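Local coordinates for regulatory protein BlaR1 (PDB 1NRF) that probably senses beta-lactam antibiotics at the cell surface, through serine acylation of its extracellular C-terminal penicillin-binding domain, and passes the signal across the membrane, at residues Q100-F105 with S110-Y115; K167-E172 with Y218-D223; V230-E235 with S241-I246; E140-S143 with D147-L150; A70-E75 with R129-S134. All blocks are in the same frame, centred on the assembly; numbering follows the deposited sequence. Where two conformers were deposited one is given.

Contact 1 of 5, residues Q100-F105 with S110-Y115; sequences QDQDLF and SSTTWY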
# COMPACT_ATOMS: atom_id res chain seq x y z
N GLN A 100 2.81 -1.40 -22.59
CA GLN A 100 3.73 -0.37 -23.08
C GLN A 100 4.96 -0.30 -22.20
O GLN A 100 4.97 -0.85 -21.09
CB GLN A 100 3.03 0.99 -23.12
CG GLN A 100 2.15 1.27 -21.91
CD GLN A 100 1.29 2.50 -22.10
OE1 GLN A 100 1.79 3.63 -22.10
NE2 GLN A 100 -0.01 2.29 -22.29
N ASP A 101 6.01 0.35 -22.69
CA ASP A 101 7.24 0.47 -21.92
C ASP A 101 6.96 1.10 -20.56
O ASP A 101 6.39 2.19 -20.46
CB ASP A 101 8.29 1.28 -22.69
CG ASP A 101 8.81 0.55 -23.92
OD1 ASP A 101 9.15 -0.65 -23.79
OD2 ASP A 101 8.89 1.16 -25.01
N GLN A 102 7.36 0.40 -19.51
CA GLN A 102 7.11 0.88 -18.16
C GLN A 102 8.29 1.55 -17.51
O GLN A 102 9.43 1.46 -17.97
CB GLN A 102 6.61 -0.26 -17.28
CG GLN A 102 5.25 -0.80 -17.69
CD GLN A 102 4.13 0.20 -17.47
OE1 GLN A 102 3.05 0.07 -18.04
NE2 GLN A 102 4.37 1.20 -16.63
N ASP A 103 7.99 2.21 -16.41
CA ASP A 103 8.97 2.93 -15.62
C ASP A 103 8.60 2.61 -14.17
O ASP A 103 7.48 2.20 -13.91
CB ASP A 103 8.83 4.42 -15.89
CG ASP A 103 10.00 5.22 -15.40
OD1 ASP A 103 9.97 6.45 -15.57
OD2 ASP A 103 10.94 4.61 -14.87
N LEU A 104 9.53 2.77 -13.23
CA LEU A 104 9.20 2.52 -11.83
C LEU A 104 8.01 3.41 -11.48
O LEU A 104 7.02 2.94 -10.94
CB LEU A 104 10.37 2.88 -10.90
CG LEU A 104 10.04 2.95 -9.41
CD1 LEU A 104 9.71 1.55 -8.87
CD2 LEU A 104 11.23 3.55 -8.66
N PHE A 105 8.13 4.69 -11.83
CA PHE A 105 7.08 5.67 -11.58
C PHE A 105 5.78 5.40 -12.36
O PHE A 105 4.68 5.68 -11.85
CB PHE A 105 7.59 7.07 -11.90
CG PHE A 105 8.39 7.68 -10.79
CD1 PHE A 105 9.40 6.96 -10.16
CD2 PHE A 105 8.14 8.99 -10.37
CE1 PHE A 105 10.16 7.53 -9.13
CE2 PHE A 105 8.88 9.57 -9.34
CZ PHE A 105 9.89 8.83 -8.71
N SER A 110 0.17 2.99 -12.39
CA SER A 110 -0.66 2.07 -13.12
C SER A 110 -0.75 0.66 -12.53
O SER A 110 -1.54 -0.17 -13.00
CB SER A 110 -0.16 2.02 -14.56
OG SER A 110 -0.18 3.34 -15.11
N SER A 111 0.03 0.40 -11.48
CA SER A 111 0.02 -0.92 -10.88
C SER A 111 0.32 -1.95 -11.96
O SER A 111 -0.28 -3.02 -12.00
CB SER A 111 -1.35 -1.23 -10.25
OG SER A 111 -1.59 -0.43 -9.11
N THR A 112 1.25 -1.60 -12.85
CA THR A 112 1.64 -2.51 -13.92
C THR A 112 2.35 -3.64 -13.21
O THR A 112 3.54 -3.57 -12.92
CB THR A 112 2.60 -1.83 -14.91
OG1 THR A 112 1.91 -0.76 -15.56
CG2 THR A 112 3.08 -2.83 -15.95
N THR A 113 1.58 -4.68 -12.92
CA THR A 113 2.06 -5.85 -12.21
C THR A 113 3.28 -6.54 -12.79
O THR A 113 4.20 -6.87 -12.04
CB THR A 113 0.93 -6.88 -12.05
OG1 THR A 113 -0.14 -6.29 -11.29
CG2 THR A 113 1.43 -8.12 -11.32
N TRP A 114 3.31 -6.74 -14.11
CA TRP A 114 4.45 -7.43 -14.71
C TRP A 114 5.79 -6.78 -14.41
O TRP A 114 6.81 -7.47 -14.30
CB TRP A 114 4.27 -7.60 -16.24
CG TRP A 114 4.28 -6.33 -17.08
CD1 TRP A 114 3.19 -5.72 -17.64
CD2 TRP A 114 5.43 -5.59 -17.52
NE1 TRP A 114 3.59 -4.67 -18.41
CE2 TRP A 114 4.96 -4.56 -18.36
CE3 TRP A 114 6.81 -5.71 -17.29
CZ2 TRP A 114 5.82 -3.65 -18.98
CZ3 TRP A 114 7.67 -4.80 -17.91
CH2 TRP A 114 7.17 -3.78 -18.75
N TYR A 115 5.79 -5.46 -14.25
CA TYR A 115 7.02 -4.72 -13.97
C TYR A 115 7.68 -5.15 -12.65
O TYR A 115 8.88 -5.44 -12.61
CB TYR A 115 6.73 -3.22 -13.92
CG TYR A 115 7.95 -2.36 -13.64
CD1 TYR A 115 8.47 -2.26 -12.36
CD2 TYR A 115 8.58 -1.67 -14.68
CE1 TYR A 115 9.60 -1.49 -12.12
CE2 TYR A 115 9.70 -0.89 -14.45
CZ TYR A 115 10.21 -0.81 -13.17
OH TYR A 115 11.32 -0.03 -12.94
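Tyr115 lays its ring against Gln102 CB and the backbone of Asp103 and Leu104, where the short helix 104-110, closed by a Schellman motif, leads into helix 113-123 of the penicillin-binding fold. Asp103 O stands over one face of the ring, near the rim, 3.8 Å from Tyr115 CE2. Gln102 CB is 3.6 Å from Tyr115 CD2, and Leu104 CB 3.7 Å from Tyr115 OH. A first torsion anti to the backbone N (chi1 -179°) brings the phenol back to this loop. Leu104 N is 3.3 Å from Tyr115 OH at too poor an angle for a bond; both are instead hydrogen-bonded to Ser84, Leu104 N with its OG and the phenol with its O. Trp114 meets Gln100 O at its edge, in plane, 3.6 Å from Trp114 CZ2, while Thr112 CG2 lies over the rim of one indole face.

Farther out, Trp114 NE1 is bonded to Trp98 O and its ring stacks with Tyr93. The side chain of Thr112 is about 8 Å from that of Ser63, the probable acylation site, and Ser111 OG is hydrogen-bonded to Lys200 NZ. Ser111, with positive phi (55°), is the C-prime residue, its N turned to Met108 O and Thr112 N to Ala107 O.

Contact 2 of 5, residues K167-E172 with Y218-D223; sequences KFYDNE and YVETAD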
# COMPACT_ATOMS: atom_id res chain seq x y z
N LYS A 167 7.43 2.99 9.68
CA LYS A 167 8.82 2.53 9.75
C LYS A 167 9.54 2.86 8.44
O LYS A 167 10.74 3.14 8.42
CB LYS A 167 8.88 1.02 10.00
CG LYS A 167 8.64 0.64 11.44
CD LYS A 167 9.30 -0.68 11.74
CE LYS A 167 9.08 -1.07 13.19
NZ LYS A 167 7.63 -1.25 13.47
N PHE A 168 8.80 2.80 7.33
CA PHE A 168 9.35 3.11 6.02
C PHE A 168 9.60 4.61 5.90
O PHE A 168 10.69 5.05 5.50
CB PHE A 168 8.37 2.66 4.93
CG PHE A 168 8.53 3.43 3.65
CD1 PHE A 168 7.66 4.47 3.34
CD2 PHE A 168 9.56 3.13 2.76
CE1 PHE A 168 7.83 5.20 2.18
CE2 PHE A 168 9.73 3.86 1.60
CZ PHE A 168 8.86 4.90 1.31
N TYR A 169 8.58 5.39 6.24
CA TYR A 169 8.63 6.84 6.19
C TYR A 169 9.78 7.37 7.04
O TYR A 169 10.57 8.19 6.58
CB TYR A 169 7.31 7.41 6.69
CG TYR A 169 7.21 8.91 6.61
CD1 TYR A 169 6.86 9.54 5.42
CD2 TYR A 169 7.49 9.70 7.72
CE1 TYR A 169 6.79 10.93 5.33
CE2 TYR A 169 7.43 11.09 7.65
CZ TYR A 169 7.09 11.70 6.45
OH TYR A 169 7.03 13.07 6.36
N ASP A 170 9.85 6.89 8.29
CA ASP A 170 10.90 7.30 9.24
C ASP A 170 12.23 6.63 8.94
O ASP A 170 13.28 7.08 9.42
CB ASP A 170 10.51 6.94 10.68
CG ASP A 170 9.31 7.70 11.18
OD1 ASP A 170 8.90 8.67 10.51
OD2 ASP A 170 8.79 7.33 12.25
N ASN A 171 12.18 5.55 8.18
CA ASN A 171 13.37 4.79 7.82
C ASN A 171 14.01 4.12 9.03
O ASN A 171 15.22 4.20 9.24
CB ASN A 171 14.39 5.69 7.12
CG ASN A 171 15.48 4.90 6.42
OD1 ASN A 171 16.52 5.45 6.03
ND2 ASN A 171 15.25 3.59 6.25
N GLU A 172 13.19 3.45 9.84
CA GLU A 172 13.68 2.73 11.00
C GLU A 172 14.32 1.43 10.52
O GLU A 172 14.98 0.72 11.27
CB GLU A 172 12.52 2.42 11.96
CG GLU A 172 11.82 3.67 12.48
CD GLU A 172 10.52 3.36 13.23
OE1 GLU A 172 10.57 2.58 14.20
OE2 GLU A 172 9.46 3.91 12.84
N TYR A 218 -0.08 7.98 3.50
CA TYR A 218 0.00 8.96 4.57
C TYR A 218 -0.20 10.39 4.07
O TYR A 218 -0.17 10.66 2.86
CB TYR A 218 1.34 8.80 5.29
CG TYR A 218 2.51 8.64 4.36
CD1 TYR A 218 3.15 9.75 3.81
CD2 TYR A 218 2.93 7.37 3.95
CE1 TYR A 218 4.18 9.60 2.88
CE2 TYR A 218 3.95 7.21 3.02
CZ TYR A 218 4.57 8.32 2.49
OH TYR A 218 5.56 8.18 1.55
N VAL A 219 -0.44 11.28 5.01
CA VAL A 219 -0.62 12.69 4.69
C VAL A 219 0.46 13.46 5.45
O VAL A 219 0.62 13.30 6.67
CB VAL A 219 -2.01 13.20 5.13
CG1 VAL A 219 -2.09 14.71 4.91
CG2 VAL A 219 -3.10 12.50 4.33
N GLU A 220 1.20 14.27 4.72
CA GLU A 220 2.24 15.06 5.36
C GLU A 220 1.80 16.51 5.48
O GLU A 220 1.49 17.15 4.47
CB GLU A 220 3.52 15.00 4.54
CG GLU A 220 3.93 13.60 4.16
CD GLU A 220 5.07 13.59 3.18
OE1 GLU A 220 6.23 13.71 3.62
OE2 GLU A 220 4.79 13.48 1.97
N THR A 221 1.77 17.01 6.71
CA THR A 221 1.41 18.41 6.93
C THR A 221 2.70 19.15 7.32
O THR A 221 3.80 18.58 7.31
CB THR A 221 0.34 18.60 8.04
OG1 THR A 221 0.88 18.22 9.32
CG2 THR A 221 -0.92 17.77 7.72
N ALA A 222 2.55 20.43 7.66
CA ALA A 222 3.70 21.24 8.03
C ALA A 222 4.28 20.87 9.37
O ALA A 222 5.47 21.08 9.60
CB ALA A 222 3.31 22.72 8.02
N ASP A 223 3.47 20.30 10.25
CA ASP A 223 3.96 19.93 11.57
C ASP A 223 3.55 18.53 12.02
O ASP A 223 3.79 18.15 13.17
CB ASP A 223 3.48 20.96 12.59
CG ASP A 223 1.97 21.09 12.64
OD1 ASP A 223 1.30 20.67 11.67
OD2 ASP A 223 1.45 21.62 13.65
O HOH W 1 5.35 15.64 7.39
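Tyr218 and Tyr169 form a T-shaped aromatic pair where the C-terminal end of helix 158-170 packs on strand 211-220 of the central sheet in the penicillin-binding fold. The Tyr218 ring offers a face to the edge of Tyr169: the centroids are 5.1 Å apart, the planes are inclined at 63°, and Tyr169 CD1 lies 3.7 Å from Tyr218 CE1, toward the rim. The Tyr218 hydroxyl continues to Phe168, where OH meets the ring edge in plane, 3.8 Å from Phe168 CE1. Lys184, on helix 177-187, touches Tyr218 and also makes a cation-pi contact with Tyr169.

Two residues on, Glu220 points to the same side of the strand as Tyr218, as strand alternation requires. Its OE1 accepts a hydrogen bond of 2.9 Å from Tyr169 OH, arriving on the anti side and 18° out of the carboxylate plane. The carboxylate and phenol planes are nearly perpendicular. Tyr169 gets there because chi1, at -177°, holds its CG anti to the backbone N and sends the phenol out from the helix toward the strand. The other carboxylate oxygen, OE2, has a long and weak ion pair with Arg188.

At Thr221 the strand has ended, and its backbone joins in through solvent. Tyr169 OH accepts a hydrogen bond from a water at 3.2 Å, and the same water makes a weak one, 3.3 Å long, to Thr221 O.

Contact 3 of 5, residues V230-E235 with S241-I246; sequences VHIQGE and SSAAEI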
# COMPACT_ATOMS: atom_id res chain seq x y z
N VAL A 230 -7.01 1.59 4.64
CA VAL A 230 -8.40 1.21 4.51
C VAL A 230 -8.46 -0.11 3.76
O VAL A 230 -7.78 -0.27 2.74
CB VAL A 230 -9.21 2.25 3.70
CG1 VAL A 230 -10.54 1.66 3.26
CG2 VAL A 230 -9.46 3.49 4.55
N HIS A 231 -9.23 -1.07 4.27
CA HIS A 231 -9.39 -2.33 3.56
C HIS A 231 -10.87 -2.59 3.43
O HIS A 231 -11.61 -2.48 4.42
CB HIS A 231 -8.72 -3.49 4.29
CG HIS A 231 -8.92 -4.81 3.60
ND1 HIS A 231 -10.06 -5.57 3.77
CD2 HIS A 231 -8.17 -5.45 2.68
CE1 HIS A 231 -10.00 -6.62 2.98
NE2 HIS A 231 -8.87 -6.58 2.30
N ILE A 232 -11.31 -2.93 2.22
CA ILE A 232 -12.72 -3.18 1.96
C ILE A 232 -13.05 -4.50 1.27
O ILE A 232 -12.18 -5.21 0.75
CB ILE A 232 -13.32 -2.06 1.08
CG1 ILE A 232 -12.67 -2.09 -0.30
CG2 ILE A 232 -13.12 -0.70 1.74
CD1 ILE A 232 -13.33 -1.16 -1.31
N GLN A 233 -14.34 -4.83 1.27
CA GLN A 233 -14.85 -6.04 0.65
C GLN A 233 -16.27 -5.73 0.22
O GLN A 233 -17.09 -5.32 1.05
CB GLN A 233 -14.86 -7.21 1.65
CG GLN A 233 -13.59 -7.35 2.47
CD GLN A 233 -13.66 -8.49 3.47
OE1 GLN A 233 -12.81 -8.61 4.35
NE2 GLN A 233 -14.68 -9.33 3.34
N GLY A 234 -16.57 -5.91 -1.06
CA GLY A 234 -17.91 -5.63 -1.54
C GLY A 234 -18.08 -6.11 -2.97
O GLY A 234 -17.25 -6.88 -3.46
N GLU A 235 -19.13 -5.66 -3.63
CA GLU A 235 -19.38 -6.07 -5.01
C GLU A 235 -18.81 -5.10 -6.05
O GLU A 235 -19.10 -5.22 -7.24
CB GLU A 235 -20.87 -6.26 -5.24
CG GLU A 235 -21.71 -5.02 -4.97
CD GLU A 235 -23.09 -5.12 -5.59
OE1 GLU A 235 -23.16 -5.25 -6.83
OE2 GLU A 235 -24.09 -5.07 -4.84
N SER A 241 -10.11 1.47 -6.13
CA SER A 241 -10.56 2.84 -6.31
C SER A 241 -11.58 3.21 -5.25
O SER A 241 -11.52 4.28 -4.66
CB SER A 241 -11.18 3.02 -7.70
OG SER A 241 -10.24 2.76 -8.73
N SER A 242 -12.51 2.30 -5.01
CA SER A 242 -13.55 2.54 -4.02
C SER A 242 -12.97 2.70 -2.62
O SER A 242 -13.46 3.51 -1.84
CB SER A 242 -14.57 1.41 -4.05
OG SER A 242 -15.24 1.39 -5.30
N ALA A 243 -11.94 1.92 -2.31
CA ALA A 243 -11.30 2.01 -1.00
C ALA A 243 -10.56 3.34 -0.87
O ALA A 243 -10.50 3.92 0.20
CB ALA A 243 -10.33 0.84 -0.80
N ALA A 244 -10.01 3.83 -1.98
CA ALA A 244 -9.30 5.10 -1.95
C ALA A 244 -10.33 6.19 -1.70
O ALA A 244 -10.14 7.05 -0.83
CB ALA A 244 -8.59 5.33 -3.27
N GLU A 245 -11.42 6.15 -2.46
CA GLU A 245 -12.49 7.12 -2.31
C GLU A 245 -13.02 7.14 -0.88
O GLU A 245 -13.24 8.21 -0.32
CB GLU A 245 -13.64 6.82 -3.29
CG GLU A 245 -13.31 7.18 -4.74
CD GLU A 245 -14.48 7.84 -5.46
OE1 GLU A 245 -15.01 8.86 -4.94
OE2 GLU A 245 -14.87 7.37 -6.56
N ILE A 246 -13.21 5.96 -0.29
CA ILE A 246 -13.69 5.87 1.08
C ILE A 246 -12.69 6.53 2.04
O ILE A 246 -13.05 7.42 2.82
CB ILE A 246 -13.88 4.40 1.50
CG1 ILE A 246 -15.03 3.79 0.70
CG2 ILE A 246 -14.15 4.32 2.99
CD1 ILE A 246 -15.21 2.28 0.91
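Ile232 is the main bump of this interface, and the hollow it enters lies on helix 239-253 around Ala243. Its CD1 tip reaches 3.6 Å from Ala243 CB and 3.5 Å from Ala243 N, so it touches both the backbone N and the methyl of Ala243. Ser242 CB borders the same spot, 4.0 Å from Ile232 CD1. With CG1 between the backbone N and carbonyl carbon (chi1 65°), both branches of Ile232 face the helix; the extended chi2 (172°) carries CD1 to Ala243, and CG2 meets Ile246. That second neighbour sits one helical turn on, its CD1 3.7 Å from Ile232 CG2.

Val230, two residues back on the same face of the strand, uses its CG1 branch. This methyl rests 3.8 Å from Ala243 O and 4.1 Å from Ala243 CB, so the small alanine is flanked by two branched side chains from the strand. The short side chain lets the backbones come close, with 6.1 Å between the CA atoms of Ile232 and Ala243. The axes of strand 230-234 and helix 241-246 approach to 8.1 Å, their directions 129° apart.

Phe28 extends the apolar cluster by touching Ile232 and Ile246, and Phe31 touches Ile246. This is the packing of the C-terminal helix across the strand that precedes it in sequence, an inner strand of the sheet, characteristic of the penicillin-binding and serine beta-lactamase fold.

Contact 4 of 5, residues E140-S143 with D147-L150; sequences EDFS and DYWL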
# COMPACT_ATOMS: atom_id res chain seq x y z
N GLU A 140 4.62 -12.74 6.98
CA GLU A 140 5.91 -13.06 6.36
C GLU A 140 5.89 -14.28 5.43
O GLU A 140 6.94 -14.69 4.94
CB GLU A 140 6.98 -13.28 7.44
CG GLU A 140 7.37 -12.02 8.20
CD GLU A 140 8.39 -12.28 9.30
OE1 GLU A 140 8.96 -11.31 9.84
OE2 GLU A 140 8.62 -13.46 9.64
N ASP A 141 4.71 -14.86 5.18
CA ASP A 141 4.62 -16.04 4.33
C ASP A 141 4.91 -15.76 2.86
O ASP A 141 4.87 -14.60 2.42
CB ASP A 141 3.25 -16.70 4.50
CG ASP A 141 3.21 -18.11 3.93
OD1 ASP A 141 4.16 -18.89 4.20
OD2 ASP A 141 2.24 -18.46 3.23
N PHE A 142 5.17 -16.82 2.10
CA PHE A 142 5.54 -16.71 0.68
C PHE A 142 5.28 -18.01 -0.13
O PHE A 142 5.56 -19.11 0.34
CB PHE A 142 7.03 -16.31 0.63
CG PHE A 142 7.63 -16.24 -0.74
CD1 PHE A 142 8.16 -15.05 -1.22
CD2 PHE A 142 7.74 -17.39 -1.54
CE1 PHE A 142 8.80 -15.00 -2.47
CE2 PHE A 142 8.37 -17.35 -2.78
CZ PHE A 142 8.90 -16.15 -3.25
N SER A 143 4.75 -17.88 -1.35
CA SER A 143 4.47 -19.04 -2.20
C SER A 143 5.51 -19.11 -3.31
O SER A 143 6.49 -19.86 -3.22
CB SER A 143 3.07 -18.95 -2.81
OG SER A 143 2.95 -17.82 -3.67
N ASP A 147 3.61 -14.43 -7.43
CA ASP A 147 2.36 -13.96 -6.84
C ASP A 147 2.14 -14.05 -5.33
O ASP A 147 1.00 -13.96 -4.88
CB ASP A 147 1.19 -14.66 -7.55
CG ASP A 147 1.62 -15.91 -8.31
OD1 ASP A 147 2.32 -15.78 -9.33
OD2 ASP A 147 1.25 -17.03 -7.88
N TYR A 148 3.20 -14.21 -4.55
CA TYR A 148 3.08 -14.33 -3.09
C TYR A 148 2.29 -13.21 -2.44
O TYR A 148 1.66 -13.40 -1.40
CB TYR A 148 4.46 -14.39 -2.43
CG TYR A 148 5.38 -13.21 -2.72
CD1 TYR A 148 6.09 -13.13 -3.91
CD2 TYR A 148 5.57 -12.20 -1.78
CE1 TYR A 148 6.98 -12.08 -4.16
CE2 TYR A 148 6.45 -11.15 -2.01
CZ TYR A 148 7.15 -11.09 -3.20
OH TYR A 148 8.02 -10.04 -3.44
N TRP A 149 2.32 -12.04 -3.08
CA TRP A 149 1.64 -10.85 -2.59
C TRP A 149 0.23 -10.70 -3.17
O TRP A 149 -0.42 -9.67 -2.95
CB TRP A 149 2.48 -9.62 -2.93
CG TRP A 149 2.94 -9.62 -4.34
CD1 TRP A 149 4.02 -10.28 -4.84
CD2 TRP A 149 2.28 -9.01 -5.45
NE1 TRP A 149 4.08 -10.13 -6.21
CE2 TRP A 149 3.03 -9.35 -6.61
CE3 TRP A 149 1.14 -8.21 -5.59
CZ2 TRP A 149 2.66 -8.92 -7.89
CZ3 TRP A 149 0.77 -7.78 -6.86
CH2 TRP A 149 1.54 -8.14 -8.00
N LEU A 150 -0.22 -11.71 -3.89
CA LEU A 150 -1.55 -11.69 -4.50
C LEU A 150 -2.37 -12.94 -4.23
O LEU A 150 -3.58 -12.85 -4.08
CB LEU A 150 -1.44 -11.50 -6.02
CG LEU A 150 -1.46 -10.08 -6.59
CD1 LEU A 150 -1.16 -10.12 -8.09
CD2 LEU A 150 -2.83 -9.43 -6.34
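Phe142 and Tyr148 lie in an offset stack, their ring centroids 4.6 Å apart and the planes inclined by 19°. Phe142 CE1 lies over one face of Tyr148, displaced toward the rim, 3.6 Å from Tyr148 CD1, while Phe142 CD1 is 3.7 Å from Tyr148 CG. In return, one face of Phe142 carries the Tyr148 CB methylene as a CH-pi contact, 4.2 Å from the ring centroid and 23° from its normal. With Tyr148 CG between its backbone N and carbonyl carbon (chi1 57°), the ring joins its CB against Phe142.

Beyond the rings, Ser143 OG lies close to the Tyr148 backbone, 3.5 Å from Tyr148 CA, and is hydrogen-bonded to Asp151 OD1. The 147-150 segment is held by a turn, Leu150 N donating to Asp147 O at 2.7 Å. No hydrogen bond joins the two segments, so apolar and aromatic contact carries the pairing.

Both segments belong to the long connection between helices 125-134 and 158-170. Phe142 packs on Glu125, Leu128 and Arg129 of helix 125-134, Tyr148 also touches Leu128, and Tyr148 OH is hydrogen-bonded to Asp120 OD2 on helix 113-123, so the stacked pair lies against two helices of the domain.

Contact 5 of 5, residues A70-E75 with R129-S134; sequences ALLALE and RHYLKS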
# COMPACT_ATOMS: atom_id res chain seq x y z
N ALA A 70 9.41 -2.36 -4.59
CA ALA A 70 10.24 -1.33 -5.22
C ALA A 70 11.47 -0.98 -4.37
O ALA A 70 12.55 -0.74 -4.90
CB ALA A 70 9.40 -0.08 -5.47
N LEU A 71 11.29 -0.96 -3.06
CA LEU A 71 12.37 -0.63 -2.14
C LEU A 71 13.48 -1.69 -2.15
O LEU A 71 14.66 -1.37 -2.10
CB LEU A 71 11.81 -0.47 -0.73
CG LEU A 71 12.79 -0.03 0.37
CD1 LEU A 71 13.43 1.31 0.03
CD2 LEU A 71 12.00 0.07 1.67
N LEU A 72 13.08 -2.96 -2.21
CA LEU A 72 14.05 -4.04 -2.24
C LEU A 72 14.81 -3.96 -3.56
O LEU A 72 16.03 -4.10 -3.59
CB LEU A 72 13.37 -5.40 -2.11
CG LEU A 72 14.28 -6.62 -2.30
CD1 LEU A 72 15.32 -6.66 -1.19
CD2 LEU A 72 13.46 -7.89 -2.31
N ALA A 73 14.08 -3.72 -4.66
CA ALA A 73 14.68 -3.64 -5.98
C ALA A 73 15.77 -2.56 -6.05
O ALA A 73 16.84 -2.78 -6.64
CB ALA A 73 13.61 -3.36 -7.02
N LEU A 74 15.50 -1.41 -5.45
CA LEU A 74 16.47 -0.32 -5.43
C LEU A 74 17.68 -0.69 -4.57
O LEU A 74 18.83 -0.53 -4.98
CB LEU A 74 15.81 0.95 -4.89
CG LEU A 74 14.73 1.58 -5.77
CD1 LEU A 74 14.01 2.69 -5.02
CD2 LEU A 74 15.39 2.12 -7.06
N GLU A 75 17.40 -1.18 -3.37
CA GLU A 75 18.44 -1.58 -2.42
C GLU A 75 19.38 -2.64 -2.98
O GLU A 75 20.53 -2.73 -2.54
CB GLU A 75 17.79 -2.09 -1.14
CG GLU A 75 17.44 -1.00 -0.14
CD GLU A 75 18.68 -0.40 0.48
OE1 GLU A 75 19.52 -1.18 0.98
OE2 GLU A 75 18.82 0.84 0.47
N ARG A 129 12.33 -14.03 0.52
CA ARG A 129 11.89 -14.47 1.84
C ARG A 129 12.71 -13.77 2.93
O ARG A 129 12.18 -13.36 3.96
CB ARG A 129 12.03 -15.99 1.98
CG ARG A 129 11.19 -16.79 0.98
CD ARG A 129 10.81 -18.15 1.54
NE ARG A 129 10.01 -18.95 0.61
CZ ARG A 129 9.12 -19.86 0.98
NH1 ARG A 129 8.89 -20.10 2.26
NH2 ARG A 129 8.45 -20.55 0.06
N HIS A 130 14.01 -13.61 2.67
CA HIS A 130 14.91 -12.95 3.61
C HIS A 130 14.41 -11.54 3.91
O HIS A 130 14.42 -11.08 5.06
CB HIS A 130 16.32 -12.88 3.01
CG HIS A 130 17.30 -12.12 3.84
ND1 HIS A 130 17.80 -12.60 5.04
CD2 HIS A 130 17.85 -10.89 3.67
CE1 HIS A 130 18.61 -11.71 5.56
NE2 HIS A 130 18.66 -10.66 4.76
N TYR A 131 13.97 -10.86 2.85
CA TYR A 131 13.46 -9.50 2.93
C TYR A 131 12.22 -9.37 3.82
O TYR A 131 12.19 -8.56 4.74
CB TYR A 131 13.13 -9.00 1.52
CG TYR A 131 12.68 -7.55 1.45
CD1 TYR A 131 13.52 -6.52 1.85
CD2 TYR A 131 11.41 -7.22 0.95
CE1 TYR A 131 13.12 -5.19 1.75
CE2 TYR A 131 11.00 -5.90 0.85
CZ TYR A 131 11.86 -4.88 1.25
OH TYR A 131 11.48 -3.57 1.11
N LEU A 132 11.21 -10.18 3.53
CA LEU A 132 9.98 -10.15 4.31
C LEU A 132 10.30 -10.33 5.78
O LEU A 132 9.61 -9.79 6.65
CB LEU A 132 9.02 -11.25 3.84
CG LEU A 132 8.53 -11.15 2.40
CD1 LEU A 132 7.70 -12.39 2.06
CD2 LEU A 132 7.72 -9.87 2.21
N LYS A 133 11.35 -11.09 6.08
CA LYS A 133 11.74 -11.29 7.46
C LYS A 133 12.49 -10.07 7.96
O LYS A 133 12.28 -9.63 9.09
CB LYS A 133 12.61 -12.54 7.61
CG LYS A 133 11.84 -13.84 7.55
CD LYS A 133 12.76 -15.04 7.75
CE LYS A 133 11.98 -16.35 7.66
NZ LYS A 133 12.84 -17.55 7.89
N SER A 134 13.35 -9.50 7.11
CA SER A 134 14.12 -8.33 7.52
C SER A 134 13.24 -7.14 7.91
O SER A 134 13.63 -6.33 8.74
CB SER A 134 15.15 -7.93 6.44
OG SER A 134 14.56 -7.39 5.26
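Tyr131, whose ring packs on Leu72, holds at its backbone O the shortest polar bond here: Ser134 OG donates to it at 2.7 Å. The bond lies in the carbonyl plane, on a lone pair, with a C=O...donor angle of 114°, and gives the last turn of helix 125-134 a side-chain-to-backbone bond. Between the segments the contact is helix-to-helix and apolar, helix 125-134 lying against helix 66-76 in the helical part of the penicillin-binding fold.

Leu72 covers one face of the phenol. Its CB stands over the ring centre, a CH-pi contact 3.7 Å from the centroid and 11° off the ring normal. Chi1 of 173° puts Leu72 CG anti to the backbone N, so the leucine branches point back along the tyrosine toward its CB. There Leu72 CD1 comes to 3.5 Å from Tyr131 CD1 and Leu72 CD2 to 3.9 Å from Tyr131 CG.

Ile123 of helix 113-123 touches Leu72 too, while Leu71 leans on Phe175 and on Val183 of helix 177-187. Leu71 meets the far end of the phenol at about a right angle, with CB 3.6 Å and CD2 3.7 Å from Tyr131 OH.

Contacts 1, 3 and 5 are buried, whereas contacts 2 and 4 are only partly so. The helical part of the domain holds contacts 1, 4 and 5: Thr113 packs on Trp149 between contacts 1 and 4, Leu104 on Ala70 between 1 and 5, and the 140-143 loop lies along helix 125-134 of contact 5. Contacts 2 and 3 reach adjacent strands of the central sheet. The chemistry follows location: contact 1 sets aromatic rings against loop backbone, their polar ends bonded outside its segments; contact 3 is aliphatic side chains against alanine and helix backbone, without hydrogen bonds across it; contacts 4 and 5 rest on aromatic faces; contact 2, nearer solvent, adds a charged acceptor and a water.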